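Local coordinates for protein acyl-CoA dehydrogenase (Slackia heliotrinireducens, PDB 4RM7) that belongs to the acyl-CoA dehydrogenase family, whose members set a middle beta domain between helical N- and C-terminal domains, and assembles as a tetramer, at residues L94-I99 with L122-A127; T142-E147 with V171-K176; V152-K157 with F217-V222; F159-E164 with S208-A213; S186-P191 with S225-G230. All coordinates share one frame; numbering follows the deposited sequence.

Contact 1: residues L94-I99 with L122-A127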
# COMPACT_ATOMS: atom_id res chain seq x y z
N LEU A 94 -32.00 4.25 13.78
CA LEU A 94 -31.92 5.71 13.88
C LEU A 94 -32.12 6.35 12.52
O LEU A 94 -32.79 7.36 12.41
CB LEU A 94 -30.58 6.16 14.46
CG LEU A 94 -30.30 5.74 15.91
CD1 LEU A 94 -29.07 6.44 16.44
CD2 LEU A 94 -31.51 6.00 16.79
N LEU A 95 -31.56 5.75 11.48
CA LEU A 95 -31.67 6.34 10.15
C LEU A 95 -33.08 6.17 9.60
O LEU A 95 -33.63 7.07 8.95
CB LEU A 95 -30.65 5.70 9.21
CG LEU A 95 -30.73 6.19 7.77
CD1 LEU A 95 -30.24 7.63 7.66
CD2 LEU A 95 -29.95 5.28 6.84
N GLN A 96 -33.68 5.01 9.87
CA GLN A 96 -35.00 4.68 9.36
C GLN A 96 -36.04 5.58 10.00
O GLN A 96 -37.03 5.93 9.38
CB GLN A 96 -35.35 3.22 9.63
CG GLN A 96 -34.79 2.26 8.61
CD GLN A 96 -35.39 0.88 8.75
OE1 GLN A 96 -35.22 0.02 7.88
NE2 GLN A 96 -36.10 0.66 9.86
N LEU A 97 -35.78 5.92 11.26
CA LEU A 97 -36.64 6.80 12.01
C LEU A 97 -36.60 8.18 11.41
O LEU A 97 -37.63 8.81 11.15
CB LEU A 97 -36.20 6.86 13.47
CG LEU A 97 -37.20 7.59 14.36
CD1 LEU A 97 -38.59 6.98 14.17
CD2 LEU A 97 -36.77 7.53 15.82
N GLN A 98 -35.39 8.64 11.18
CA GLN A 98 -35.15 9.97 10.64
C GLN A 98 -35.78 10.13 9.25
O GLN A 98 -36.48 11.11 8.99
CB GLN A 98 -33.66 10.24 10.58
CG GLN A 98 -33.31 11.67 10.32
CD GLN A 98 -31.86 11.95 10.62
OE1 GLN A 98 -31.22 11.20 11.37
NE2 GLN A 98 -31.32 13.01 10.03
N ILE A 99 -35.53 9.14 8.39
CA ILE A 99 -36.09 9.12 7.04
C ILE A 99 -37.62 9.09 7.04
O ILE A 99 -38.26 9.78 6.24
CB ILE A 99 -35.56 7.91 6.27
CG1 ILE A 99 -34.12 8.15 5.85
CG2 ILE A 99 -36.39 7.64 5.04
CD1 ILE A 99 -33.49 6.95 5.20
N LEU A 122 -38.91 -1.20 15.34
CA LEU A 122 -39.66 -0.51 14.31
C LEU A 122 -40.43 -1.54 13.52
O LEU A 122 -39.95 -2.62 13.26
CB LEU A 122 -38.72 0.24 13.38
CG LEU A 122 -38.23 1.60 13.85
CD1 LEU A 122 -37.30 2.20 12.83
CD2 LEU A 122 -39.40 2.53 14.11
N SER A 123 -41.66 -1.21 13.16
CA SER A 123 -42.53 -2.15 12.50
C SER A 123 -42.40 -2.12 10.99
O SER A 123 -43.17 -2.75 10.30
CB SER A 123 -43.98 -1.92 12.92
OG SER A 123 -44.48 -0.73 12.38
N TYR A 124 -41.46 -1.35 10.48
CA TYR A 124 -41.28 -1.25 9.04
C TYR A 124 -39.84 -1.43 8.60
O TYR A 124 -38.93 -1.29 9.39
CB TYR A 124 -41.84 0.07 8.52
CG TYR A 124 -41.15 1.29 9.05
CD1 TYR A 124 -40.05 1.81 8.41
CD2 TYR A 124 -41.60 1.92 10.19
CE1 TYR A 124 -39.41 2.94 8.89
CE2 TYR A 124 -40.97 3.04 10.67
CZ TYR A 124 -39.88 3.54 10.02
OH TYR A 124 -39.25 4.66 10.50
N ALA A 125 -39.65 -1.78 7.34
CA ALA A 125 -38.33 -1.92 6.77
C ALA A 125 -38.18 -1.07 5.52
O ALA A 125 -39.07 -1.03 4.70
CB ALA A 125 -38.03 -3.36 6.46
N LEU A 126 -37.05 -0.38 5.41
CA LEU A 126 -36.79 0.56 4.34
C LEU A 126 -36.37 -0.15 3.06
O LEU A 126 -35.43 -0.93 3.08
CB LEU A 126 -35.69 1.51 4.81
CG LEU A 126 -35.27 2.73 4.01
CD1 LEU A 126 -36.44 3.68 3.77
CD2 LEU A 126 -34.16 3.44 4.76
N ALA A 127 -37.07 0.09 1.96
CA ALA A 127 -36.69 -0.58 0.71
C ALA A 127 -36.43 0.41 -0.42
O ALA A 127 -37.37 0.90 -1.04
CB ALA A 127 -37.78 -1.56 0.29

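Contact 2: residues T142-E147 with V171-K176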
# COMPACT_ATOMS: atom_id res chain seq x y z
N THR A 142 -38.40 1.17 -9.99
CA THR A 142 -39.63 0.75 -9.32
C THR A 142 -40.74 1.78 -9.52
O THR A 142 -40.60 2.93 -9.11
CB THR A 142 -39.42 0.50 -7.79
OG1 THR A 142 -38.62 -0.67 -7.60
CG2 THR A 142 -40.74 0.29 -7.08
N HIS A 143 -41.83 1.35 -10.13
CA HIS A 143 -42.91 2.26 -10.54
C HIS A 143 -44.22 2.00 -9.81
O HIS A 143 -44.47 0.89 -9.33
CB HIS A 143 -43.17 2.12 -12.04
CG HIS A 143 -41.99 2.48 -12.89
ND1 HIS A 143 -41.22 3.60 -12.67
CD2 HIS A 143 -41.46 1.87 -13.98
CE1 HIS A 143 -40.26 3.67 -13.57
NE2 HIS A 143 -40.38 2.63 -14.38
N VAL A 144 -45.07 3.01 -9.76
CA VAL A 144 -46.46 2.80 -9.43
C VAL A 144 -47.27 3.32 -10.60
O VAL A 144 -47.05 4.43 -11.05
CB VAL A 144 -46.88 3.52 -8.15
CG1 VAL A 144 -48.38 3.44 -7.97
CG2 VAL A 144 -46.20 2.89 -6.96
N THR A 145 -48.18 2.51 -11.09
CA THR A 145 -48.96 2.89 -12.25
C THR A 145 -50.41 2.56 -12.01
O THR A 145 -50.74 1.77 -11.15
CB THR A 145 -48.49 2.15 -13.50
OG1 THR A 145 -48.78 0.77 -13.37
CG2 THR A 145 -47.02 2.32 -13.68
N ARG A 146 -51.28 3.21 -12.77
CA ARG A 146 -52.70 2.96 -12.69
C ARG A 146 -53.06 1.97 -13.78
O ARG A 146 -52.57 2.06 -14.89
CB ARG A 146 -53.50 4.25 -12.88
CG ARG A 146 -54.82 4.25 -12.13
CD ARG A 146 -55.65 5.48 -12.45
NE ARG A 146 -55.39 6.58 -11.53
CZ ARG A 146 -54.60 7.61 -11.82
NH1 ARG A 146 -54.41 8.57 -10.92
NH2 ARG A 146 -54.00 7.67 -12.99
N GLU A 147 -53.90 1.00 -13.45
CA GLU A 147 -54.35 0.06 -14.45
C GLU A 147 -55.70 0.51 -14.96
O GLU A 147 -55.84 0.94 -16.10
CB GLU A 147 -54.48 -1.32 -13.84
CG GLU A 147 -53.15 -1.95 -13.49
CD GLU A 147 -53.10 -3.42 -13.83
OE1 GLU A 147 -53.86 -4.19 -13.21
OE2 GLU A 147 -52.31 -3.80 -14.71
N VAL A 171 -41.27 1.95 0.80
CA VAL A 171 -40.74 1.76 -0.54
C VAL A 171 -40.66 3.04 -1.34
O VAL A 171 -41.62 3.80 -1.42
CB VAL A 171 -41.60 0.76 -1.34
CG1 VAL A 171 -40.89 0.38 -2.61
CG2 VAL A 171 -41.85 -0.47 -0.51
N SER A 172 -39.49 3.27 -1.92
CA SER A 172 -39.25 4.39 -2.81
C SER A 172 -39.64 3.99 -4.23
O SER A 172 -39.26 2.91 -4.68
CB SER A 172 -37.80 4.81 -2.74
OG SER A 172 -36.99 3.84 -3.37
N ALA A 173 -40.38 4.86 -4.92
CA ALA A 173 -40.91 4.53 -6.24
C ALA A 173 -41.19 5.77 -7.09
O ALA A 173 -41.50 6.83 -6.57
CB ALA A 173 -42.20 3.70 -6.11
N TYR A 174 -41.07 5.61 -8.41
CA TYR A 174 -41.60 6.60 -9.35
C TYR A 174 -43.11 6.45 -9.41
O TYR A 174 -43.61 5.38 -9.79
CB TYR A 174 -41.01 6.43 -10.75
CG TYR A 174 -39.64 7.02 -10.92
CD1 TYR A 174 -39.34 8.30 -10.45
CD2 TYR A 174 -38.63 6.30 -11.55
CE1 TYR A 174 -38.08 8.84 -10.61
CE2 TYR A 174 -37.36 6.83 -11.71
CZ TYR A 174 -37.08 8.10 -11.24
OH TYR A 174 -35.82 8.62 -11.40
N ASP A 175 -43.83 7.49 -9.04
CA ASP A 175 -45.27 7.51 -9.20
C ASP A 175 -45.61 8.05 -10.58
O ASP A 175 -45.18 9.13 -10.95
CB ASP A 175 -45.93 8.35 -8.11
CG ASP A 175 -47.42 8.42 -8.25
OD1 ASP A 175 -47.99 7.72 -9.11
OD2 ASP A 175 -48.05 9.17 -7.49
N LYS A 176 -46.38 7.27 -11.34
CA LYS A 176 -46.77 7.64 -12.69
C LYS A 176 -48.27 7.84 -12.83
O LYS A 176 -48.78 8.03 -13.93
CB LYS A 176 -46.32 6.57 -13.69
CG LYS A 176 -44.84 6.48 -13.93
CD LYS A 176 -44.58 6.35 -15.42
CE LYS A 176 -43.19 5.80 -15.69
NZ LYS A 176 -43.08 4.42 -15.15

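Contact 3: residues V152-K157 with F217-V222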
# COMPACT_ATOMS: atom_id res chain seq x y z
N VAL A 152 -50.96 0.14 -9.12
CA VAL A 152 -50.17 -1.07 -9.10
C VAL A 152 -48.66 -0.82 -9.07
O VAL A 152 -48.14 -0.06 -9.86
CB VAL A 152 -50.53 -1.95 -10.30
CG1 VAL A 152 -50.01 -1.33 -11.57
CG2 VAL A 152 -50.01 -3.35 -10.11
N MSE A 153 -47.97 -1.51 -8.17
CA MSE A 153 -46.54 -1.29 -7.98
C MSE A 153 -45.70 -2.45 -8.52
O MSE A 153 -46.00 -3.62 -8.28
CB MSE A 153 -46.23 -1.06 -6.50
CG MSE A 153 -44.74 -0.88 -6.21
SE MSE A 153 -44.31 -0.72 -4.30
CE MSE A 153 -44.84 1.13 -3.98
N ASN A 154 -44.64 -2.10 -9.25
CA ASN A 154 -43.72 -3.08 -9.83
C ASN A 154 -42.29 -2.61 -9.70
O ASN A 154 -41.96 -1.48 -10.06
CB ASN A 154 -44.04 -3.34 -11.30
CG ASN A 154 -45.27 -4.19 -11.48
OD1 ASN A 154 -45.24 -5.41 -11.23
ND2 ASN A 154 -46.37 -3.57 -11.93
N GLY A 155 -41.44 -3.49 -9.20
CA GLY A 155 -40.05 -3.17 -8.95
C GLY A 155 -39.40 -4.21 -8.07
O GLY A 155 -40.06 -5.14 -7.60
N THR A 156 -38.10 -4.06 -7.85
CA THR A 156 -37.32 -4.98 -7.04
C THR A 156 -36.36 -4.19 -6.17
O THR A 156 -35.57 -3.39 -6.66
CB THR A 156 -36.51 -5.96 -7.90
OG1 THR A 156 -37.38 -6.93 -8.47
CG2 THR A 156 -35.48 -6.70 -7.05
N LYS A 157 -36.45 -4.40 -4.87
CA LYS A 157 -35.59 -3.70 -3.95
C LYS A 157 -34.56 -4.66 -3.41
O LYS A 157 -34.84 -5.84 -3.18
CB LYS A 157 -36.39 -3.05 -2.83
CG LYS A 157 -37.30 -1.96 -3.32
CD LYS A 157 -36.54 -0.81 -3.98
CE LYS A 157 -37.49 0.34 -4.28
NZ LYS A 157 -36.82 1.53 -4.88
N PHE A 217 -41.67 -6.73 -5.94
CA PHE A 217 -43.06 -6.34 -5.98
C PHE A 217 -43.62 -6.69 -7.37
O PHE A 217 -43.23 -6.11 -8.38
CB PHE A 217 -43.20 -4.86 -5.67
CG PHE A 217 -42.65 -4.47 -4.33
CD1 PHE A 217 -43.49 -4.31 -3.23
CD2 PHE A 217 -41.27 -4.28 -4.16
CE1 PHE A 217 -42.97 -3.97 -1.98
CE2 PHE A 217 -40.74 -3.94 -2.91
CZ PHE A 217 -41.60 -3.78 -1.81
N ASP A 218 -44.52 -7.67 -7.40
CA ASP A 218 -45.12 -8.15 -8.64
C ASP A 218 -46.59 -7.74 -8.69
O ASP A 218 -47.43 -8.38 -8.05
CB ASP A 218 -44.97 -9.67 -8.77
CG ASP A 218 -45.79 -10.26 -9.91
OD1 ASP A 218 -45.95 -9.58 -10.95
OD2 ASP A 218 -46.27 -11.40 -9.77
N ASN A 219 -46.89 -6.69 -9.45
CA ASN A 219 -48.22 -6.07 -9.52
C ASN A 219 -48.91 -5.96 -8.17
O ASN A 219 -49.95 -6.56 -7.96
CB ASN A 219 -49.14 -6.82 -10.48
CG ASN A 219 -48.73 -6.66 -11.92
OD1 ASN A 219 -48.51 -5.55 -12.39
ND2 ASN A 219 -48.59 -7.78 -12.64
N VAL A 220 -48.33 -5.20 -7.25
CA VAL A 220 -48.94 -5.08 -5.93
C VAL A 220 -49.89 -3.90 -5.87
O VAL A 220 -49.52 -2.77 -6.19
CB VAL A 220 -47.87 -4.93 -4.85
CG1 VAL A 220 -48.53 -4.78 -3.49
CG2 VAL A 220 -46.95 -6.14 -4.88
N GLU A 221 -51.13 -4.17 -5.48
CA GLU A 221 -52.13 -3.12 -5.33
C GLU A 221 -51.80 -2.24 -4.14
O GLU A 221 -51.72 -2.71 -3.00
CB GLU A 221 -53.52 -3.71 -5.13
CG GLU A 221 -53.99 -4.58 -6.27
CD GLU A 221 -55.49 -4.49 -6.49
OE1 GLU A 221 -56.19 -3.83 -5.69
OE2 GLU A 221 -55.95 -5.08 -7.48
N VAL A 222 -51.60 -0.96 -4.40
CA VAL A 222 -51.30 -0.03 -3.32
C VAL A 222 -52.42 1.00 -3.19
O VAL A 222 -52.93 1.51 -4.19
CB VAL A 222 -49.93 0.67 -3.53
CG1 VAL A 222 -48.81 -0.36 -3.47
CG2 VAL A 222 -49.89 1.41 -4.86

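Contact 4: residues F159-E164 with S208-A213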
# COMPACT_ATOMS: atom_id res chain seq x y z
N PHE A 159 -31.02 -5.46 -0.82
CA PHE A 159 -30.40 -5.16 0.48
C PHE A 159 -31.39 -4.54 1.46
O PHE A 159 -31.10 -3.54 2.11
CB PHE A 159 -29.19 -4.24 0.28
CG PHE A 159 -28.24 -4.68 -0.81
CD1 PHE A 159 -27.66 -5.94 -0.78
CD2 PHE A 159 -27.92 -3.84 -1.87
CE1 PHE A 159 -26.77 -6.36 -1.79
CE2 PHE A 159 -27.04 -4.25 -2.88
CZ PHE A 159 -26.46 -5.50 -2.84
N VAL A 160 -32.58 -5.12 1.56
CA VAL A 160 -33.61 -4.61 2.45
C VAL A 160 -33.43 -5.19 3.83
O VAL A 160 -33.77 -6.35 4.07
CB VAL A 160 -35.03 -4.96 1.94
CG1 VAL A 160 -36.09 -4.42 2.89
CG2 VAL A 160 -35.23 -4.42 0.51
N ASN A 161 -32.89 -4.39 4.75
CA ASN A 161 -32.71 -4.85 6.12
C ASN A 161 -34.01 -5.34 6.70
O ASN A 161 -35.02 -4.63 6.68
CB ASN A 161 -32.14 -3.78 7.04
CG ASN A 161 -32.30 -4.13 8.51
OD1 ASN A 161 -33.20 -3.63 9.19
ND2 ASN A 161 -31.45 -5.03 9.01
N ASN A 162 -33.97 -6.57 7.21
CA ASN A 162 -35.16 -7.25 7.74
C ASN A 162 -36.33 -7.30 6.76
O ASN A 162 -37.50 -7.35 7.16
CB ASN A 162 -35.62 -6.64 9.06
CG ASN A 162 -36.55 -7.57 9.85
OD1 ASN A 162 -36.45 -8.81 9.75
ND2 ASN A 162 -37.48 -6.99 10.61
N GLY A 163 -36.01 -7.32 5.47
CA GLY A 163 -37.03 -7.36 4.44
C GLY A 163 -37.92 -8.58 4.54
O GLY A 163 -39.10 -8.52 4.23
N GLU A 164 -37.35 -9.68 4.99
CA GLU A 164 -38.02 -10.97 5.01
C GLU A 164 -39.19 -11.04 5.98
O GLU A 164 -40.18 -11.72 5.72
CB GLU A 164 -37.02 -12.06 5.35
CG GLU A 164 -37.54 -13.45 5.17
CD GLU A 164 -36.51 -14.49 5.53
OE1 GLU A 164 -35.34 -14.11 5.77
OE2 GLU A 164 -36.86 -15.69 5.59
N SER A 208 -24.22 -10.50 10.80
CA SER A 208 -25.29 -11.47 11.00
C SER A 208 -26.58 -10.89 11.59
O SER A 208 -27.67 -11.34 11.26
CB SER A 208 -24.79 -12.60 11.89
OG SER A 208 -23.74 -13.33 11.25
N MSE A 209 -26.46 -9.86 12.40
CA MSE A 209 -27.59 -9.33 13.12
C MSE A 209 -28.33 -8.33 12.30
O MSE A 209 -29.28 -7.70 12.79
CB MSE A 209 -27.10 -8.68 14.39
CG MSE A 209 -26.87 -9.76 15.42
SE MSE A 209 -26.39 -8.83 17.05
CE MSE A 209 -24.72 -9.75 17.47
N LEU A 210 -27.92 -8.14 11.07
CA LEU A 210 -28.60 -7.21 10.22
C LEU A 210 -28.96 -7.96 8.95
O LEU A 210 -28.43 -7.70 7.87
CB LEU A 210 -27.66 -6.04 9.92
CG LEU A 210 -28.23 -4.69 9.50
CD1 LEU A 210 -29.17 -4.13 10.55
CD2 LEU A 210 -27.10 -3.72 9.22
N PRO A 211 -29.86 -8.93 9.07
CA PRO A 211 -30.24 -9.75 7.92
C PRO A 211 -30.98 -8.96 6.88
O PRO A 211 -31.94 -8.28 7.22
CB PRO A 211 -31.21 -10.76 8.52
CG PRO A 211 -31.79 -10.05 9.67
CD PRO A 211 -30.65 -9.28 10.25
N PHE A 212 -30.56 -9.07 5.63
CA PHE A 212 -31.12 -8.36 4.50
C PHE A 212 -31.91 -9.28 3.57
O PHE A 212 -31.77 -10.47 3.65
CB PHE A 212 -29.99 -7.77 3.66
CG PHE A 212 -29.26 -6.65 4.31
CD1 PHE A 212 -27.96 -6.37 3.95
CD2 PHE A 212 -29.87 -5.85 5.25
CE1 PHE A 212 -27.27 -5.33 4.55
CE2 PHE A 212 -29.20 -4.80 5.85
CZ PHE A 212 -27.90 -4.54 5.50
N ALA A 213 -32.71 -8.72 2.68
CA ALA A 213 -33.41 -9.51 1.67
C ALA A 213 -33.55 -8.72 0.39
O ALA A 213 -33.53 -7.49 0.41
CB ALA A 213 -34.78 -9.94 2.16

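Contact 5: residues S186-P191 with S225-G230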
# COMPACT_ATOMS: atom_id res chain seq x y z
N SER A 186 -41.54 9.23 -4.94
CA SER A 186 -42.61 8.98 -3.97
C SER A 186 -42.24 7.86 -3.02
O SER A 186 -41.48 6.95 -3.37
CB SER A 186 -43.89 8.61 -4.69
OG SER A 186 -43.80 7.32 -5.26
N PHE A 187 -42.78 7.94 -1.80
CA PHE A 187 -42.59 6.89 -0.80
C PHE A 187 -43.94 6.26 -0.48
O PHE A 187 -44.96 6.95 -0.41
CB PHE A 187 -41.96 7.45 0.47
CG PHE A 187 -40.46 7.24 0.56
CD1 PHE A 187 -39.93 5.96 0.75
CD2 PHE A 187 -39.59 8.32 0.48
CE1 PHE A 187 -38.56 5.77 0.85
CE2 PHE A 187 -38.21 8.13 0.58
CZ PHE A 187 -37.70 6.85 0.76
N TRP A 188 -43.93 4.94 -0.28
CA TRP A 188 -45.15 4.19 0.01
C TRP A 188 -44.94 3.23 1.18
O TRP A 188 -44.03 2.41 1.15
CB TRP A 188 -45.58 3.40 -1.21
CG TRP A 188 -45.84 4.22 -2.42
CD1 TRP A 188 -44.91 4.74 -3.28
CD2 TRP A 188 -47.12 4.57 -2.95
NE1 TRP A 188 -45.55 5.42 -4.30
CE2 TRP A 188 -46.90 5.33 -4.12
CE3 TRP A 188 -48.44 4.33 -2.54
CZ2 TRP A 188 -47.95 5.84 -4.88
CZ3 TRP A 188 -49.47 4.84 -3.30
CH2 TRP A 188 -49.22 5.59 -4.45
N MSE A 189 -45.79 3.32 2.19
CA MSE A 189 -45.73 2.38 3.31
C MSE A 189 -46.61 1.16 3.03
O MSE A 189 -47.81 1.17 3.30
CB MSE A 189 -46.16 3.07 4.62
CG MSE A 189 -46.02 2.20 5.86
SE MSE A 189 -44.17 1.71 6.25
CE MSE A 189 -43.47 3.43 6.81
N VAL A 190 -46.01 0.11 2.47
CA VAL A 190 -46.78 -1.03 1.99
C VAL A 190 -46.80 -2.17 2.99
O VAL A 190 -45.76 -2.67 3.39
CB VAL A 190 -46.20 -1.55 0.67
CG1 VAL A 190 -47.02 -2.71 0.12
CG2 VAL A 190 -46.12 -0.41 -0.35
N PRO A 191 -48.01 -2.60 3.39
CA PRO A 191 -48.19 -3.78 4.25
C PRO A 191 -47.59 -5.01 3.60
O PRO A 191 -47.80 -5.22 2.41
CB PRO A 191 -49.71 -3.92 4.37
CG PRO A 191 -50.25 -2.57 4.02
CD PRO A 191 -49.29 -1.97 3.03
N SER A 225 -53.89 6.00 0.46
CA SER A 225 -53.61 6.34 1.85
C SER A 225 -52.23 5.86 2.31
O SER A 225 -51.75 6.26 3.37
CB SER A 225 -54.69 5.75 2.78
OG SER A 225 -54.58 4.34 2.88
N TRP A 226 -51.59 5.00 1.52
CA TRP A 226 -50.28 4.45 1.87
C TRP A 226 -49.15 5.40 1.47
O TRP A 226 -48.05 5.31 2.02
CB TRP A 226 -50.07 3.09 1.20
CG TRP A 226 -51.02 2.02 1.67
CD1 TRP A 226 -51.93 2.13 2.68
CD2 TRP A 226 -51.15 0.69 1.15
NE1 TRP A 226 -52.63 0.95 2.82
CE2 TRP A 226 -52.16 0.05 1.90
CE3 TRP A 226 -50.51 -0.02 0.13
CZ2 TRP A 226 -52.55 -1.27 1.65
CZ3 TRP A 226 -50.91 -1.33 -0.12
CH2 TRP A 226 -51.91 -1.94 0.64
N ARG A 227 -49.40 6.29 0.52
CA ARG A 227 -48.36 7.20 0.06
C ARG A 227 -47.98 8.20 1.15
O ARG A 227 -48.86 8.76 1.82
CB ARG A 227 -48.80 7.96 -1.20
CG ARG A 227 -47.66 8.68 -1.91
CD ARG A 227 -48.13 9.98 -2.53
NE ARG A 227 -49.26 9.79 -3.44
CZ ARG A 227 -49.15 9.47 -4.72
NH1 ARG A 227 -50.23 9.33 -5.47
NH2 ARG A 227 -47.94 9.29 -5.25
N LEU A 228 -46.68 8.41 1.34
CA LEU A 228 -46.22 9.35 2.35
C LEU A 228 -46.45 10.77 1.86
O LEU A 228 -46.02 11.14 0.77
CB LEU A 228 -44.74 9.12 2.67
CG LEU A 228 -44.30 7.87 3.44
CD1 LEU A 228 -42.92 8.09 4.08
CD2 LEU A 228 -45.33 7.46 4.49
N LYS A 229 -47.15 11.55 2.68
CA LYS A 229 -47.43 12.95 2.39
C LYS A 229 -46.67 13.82 3.37
O LYS A 229 -47.18 14.13 4.45
CB LYS A 229 -48.93 13.23 2.48
CG LYS A 229 -49.80 12.07 2.02
CD LYS A 229 -51.24 12.50 1.75
CE LYS A 229 -51.33 13.37 0.48
NZ LYS A 229 -52.58 14.19 0.40
N GLY A 230 -45.44 14.20 3.02
CA GLY A 230 -44.58 14.89 3.97
C GLY A 230 -44.04 16.23 3.54
O GLY A 230 -44.28 16.68 2.42

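Contact 1: residues L94-I99 with L122-A127
Gln96 reaches from its helix to Leu122, Tyr124 and Leu126, and carries most of this contact. Its CB sits beside CD1 of Leu122 at 3.9 Å and 4.1 Å from Tyr124 CE1. With CG turned beside the backbone N (chi1 -83°), the rest of the chain runs straight out to the strand, sliding past Leu126 as CG passes 4.0 Å from Leu126 CB. At the tip the amide divides its work. OE1 accepts the backbone N-H of Leu126 at 3.1 Å, the donor standing above the amide carbonyl plane, while NE2 rests 3.6 Å from Leu122 CD1 and gives a weak hydrogen bond to Tyr124 O. Tyr124 returns the grip: its OH donates to Gln96 O at 2.8 Å, so the same residue is held by both side chain and backbone. Further along the helix, Ile99 CD1 meets Leu126 CD2 at 3.6 Å, the two side chains crossing nearly at right angles. Helix residues 94-99 cross strand residues 124-127 at 81°. Tyr124 also meets Phe112 of helix 106-119, and Ile99 touches Leu241 of helix 234-270, which places the contact where helix 90-103 packs between further helices and strand 124-127 of the beta domain.

Contact 2: residues T142-E147 with V171-K176
His143 and Tyr174 pair as parallel neighbours, and Val144 and Asp175 do the same one residue on. Three backbone bonds join the strands: Tyr174 N to Thr142 O at 2.8 Å, Val144 N to Tyr174 O at 2.8 Å, and Lys176 N to Val144 O at 2.9 Å. The remaining edges are used too. His143 and Thr145 bond through their backbones to strand 151-161, and Ala173 and Asp175 to strand 184-191, so each of these two strands has partners on both flanks. Side-chain polar atoms look beyond the pair: Thr142 OG1 bonds to Glu130, Ser172 OG to Lys157 NZ, and Asp175 takes Thr177 OG1 on OD1 and a salt bridge from Arg227 on OD2. Thr142 CG2, meanwhile, packs 3.8 Å from Ala173 CB. The His143 ring has two neighbours across the contact. Tyr174 CB lies at its edge, 3.4 Å from ND1, and the two rings meet rim to rim with planes 26° apart. Over one face comes Lys176, bent at chi2 (-135°) and chi4 so that its NZ sits above the ring centre and its CE makes a CH-pi contact, 4.2 Å from the His143 ring centroid. If the lysine does lie there, its charge would tend to disfavour a second proton on the imidazole, while Asp175, salt-bridged to Arg227, is likely to stay ionised.

Contact 3: residues V152-K157 with F217-V222
The Phe217 ring carries the selenium of Met153, a selenomethionine, over one face, with SE 4.2 Å from the ring centroid in a Met-aromatic contact. Gly155 O lies at the ring edge, and Lys157 CG comes in obliquely to CE2. Met153 gets there because its CG stands opposite the backbone N (chi1 178°) and the side chain runs alongside Phe217, pointing the same way. The amides of Asn154 and Asn219 form the other flat pair, their planes 89° apart. Asn154 ND2 donates to Asn219 OD1 at 3.0 Å, this partner lying in the Asn154 amide plane, while Asn154 OD1 accepts Asn219 N at 2.7 Å from above its carbonyl plane. One side chain thus pins the corner at Asn219 twice. Backbone bonds pair Met153 with Val220 and Gly155 with Phe217 in both directions. Between these pairs the register slips by one residue, a beta bulge in the antiparallel pairing of strands 151-161 and 212-221 in the sheet of the middle domain.

Contact 4: residues F159-E164 with S208-A213
Val160 and Ala213 exchange backbone bonds: Val160 N gives to Ala213 O at 2.8 Å, and Ala213 N returns to Val160 O at 2.9 Å, the latter bent to 134° at the hydrogen. Two residues on, Asn162 N donates to Pro211 O at 2.7 Å. Ala213 CB packs against Gly163 CA (4.1 Å) and, just past the turn, Glu164 N (3.8 Å). Phe212 points to the other side, its CG held beside the backbone N (chi1 -70°), which sets the ring between two carbonyl oxygens: Leu210 O over one face and Phe159 O over the opposite one, both toward the rim. Behind this shell, Val160 O is doubly occupied. Gly163 N reaches it at 2.8 Å from the face of the carbonyl plane opposite to Ala213 N, so one oxygen both closes the turn and ties it to the neighbouring strand. Farther out, Lys204 makes a cation-pi contact with Phe212, Arg192 bonds to Glu164 O, and Phe159 packs on Gly343 of a second subunit. Residues Val160 to Gly163 form a type II beta turn, with Asn162 taking the positive phi of its third position; it turns the chain at the end of strand 151-161, beside the start of strand 212-221.

Contact 5: residues S186-P191 with S225-G230
Trp188 and Arg227 form a single backbone bridge, framed by two nearly straight bonds, Leu228 N to Phe187 O at 2.9 Å (173°) and Met189 N to Trp226 O at 3.0 Å (172°). Arg227 lies along the Trp188 indole, both side chains pointing the same way. Its CB makes a CH-pi contact 3.9 Å from the centroid of the six-membered ring of Trp188, and its CG covers the same face. Bends at chi2 and chi3 then carry the guanidinium past the ring's edge, where Trp188 CZ2 lies over one of its faces, Arg227 NH2 3.5 Å from CZ2 and the two planes 47° apart. The charge itself is paired elsewhere, NH2 with Asp175 and NH1 with Glu224. This is a loop laid along strand 184-191 of the beta domain, on its way from strand 212-221 to the long helix 234-270 of the C-terminal helical domain. Trp226 meets the strand farther along: Pro191 CD sits almost squarely over its six-membered ring, 3.4 Å from the centroid of that Trp226 ring, a second CH-pi contact, and Val190 CG1 approaches CZ3 obliquely. Trp188 NE1 donates to Ser186 OG at 2.8 Å, a bond that would limit the indole's rotation; the same oxygen bonds to Ala173 O. Leu228 CD1 packs 3.8 Å from Phe187 CB, and the same leucine leans on Leu100 and Phe103 of helix 90-103.

In the fold
Contacts 2 and 3 are strand pairings within the one mixed sheet of the middle domain, and contact 4 is the turn at the far end of the strands of contact 3, whereas contact 1 lays helix 90-103 against strand 124-127 and contact 5 the loop leading to helix 234-270 against strand 184-191. Contacts 2 and 3 are closest, their centres about 8 Å apart, on either side of the junction between strands 143-146 and 151-161. Contacts 3 and 4 share strands 151-161 and 212-221, with centres about 19 Å apart. Along the chain contact 1 closes first; contacts 2 and 5, in that order, each alternate with 3 and 4. The sheet is thus built from segments far apart in the sequence.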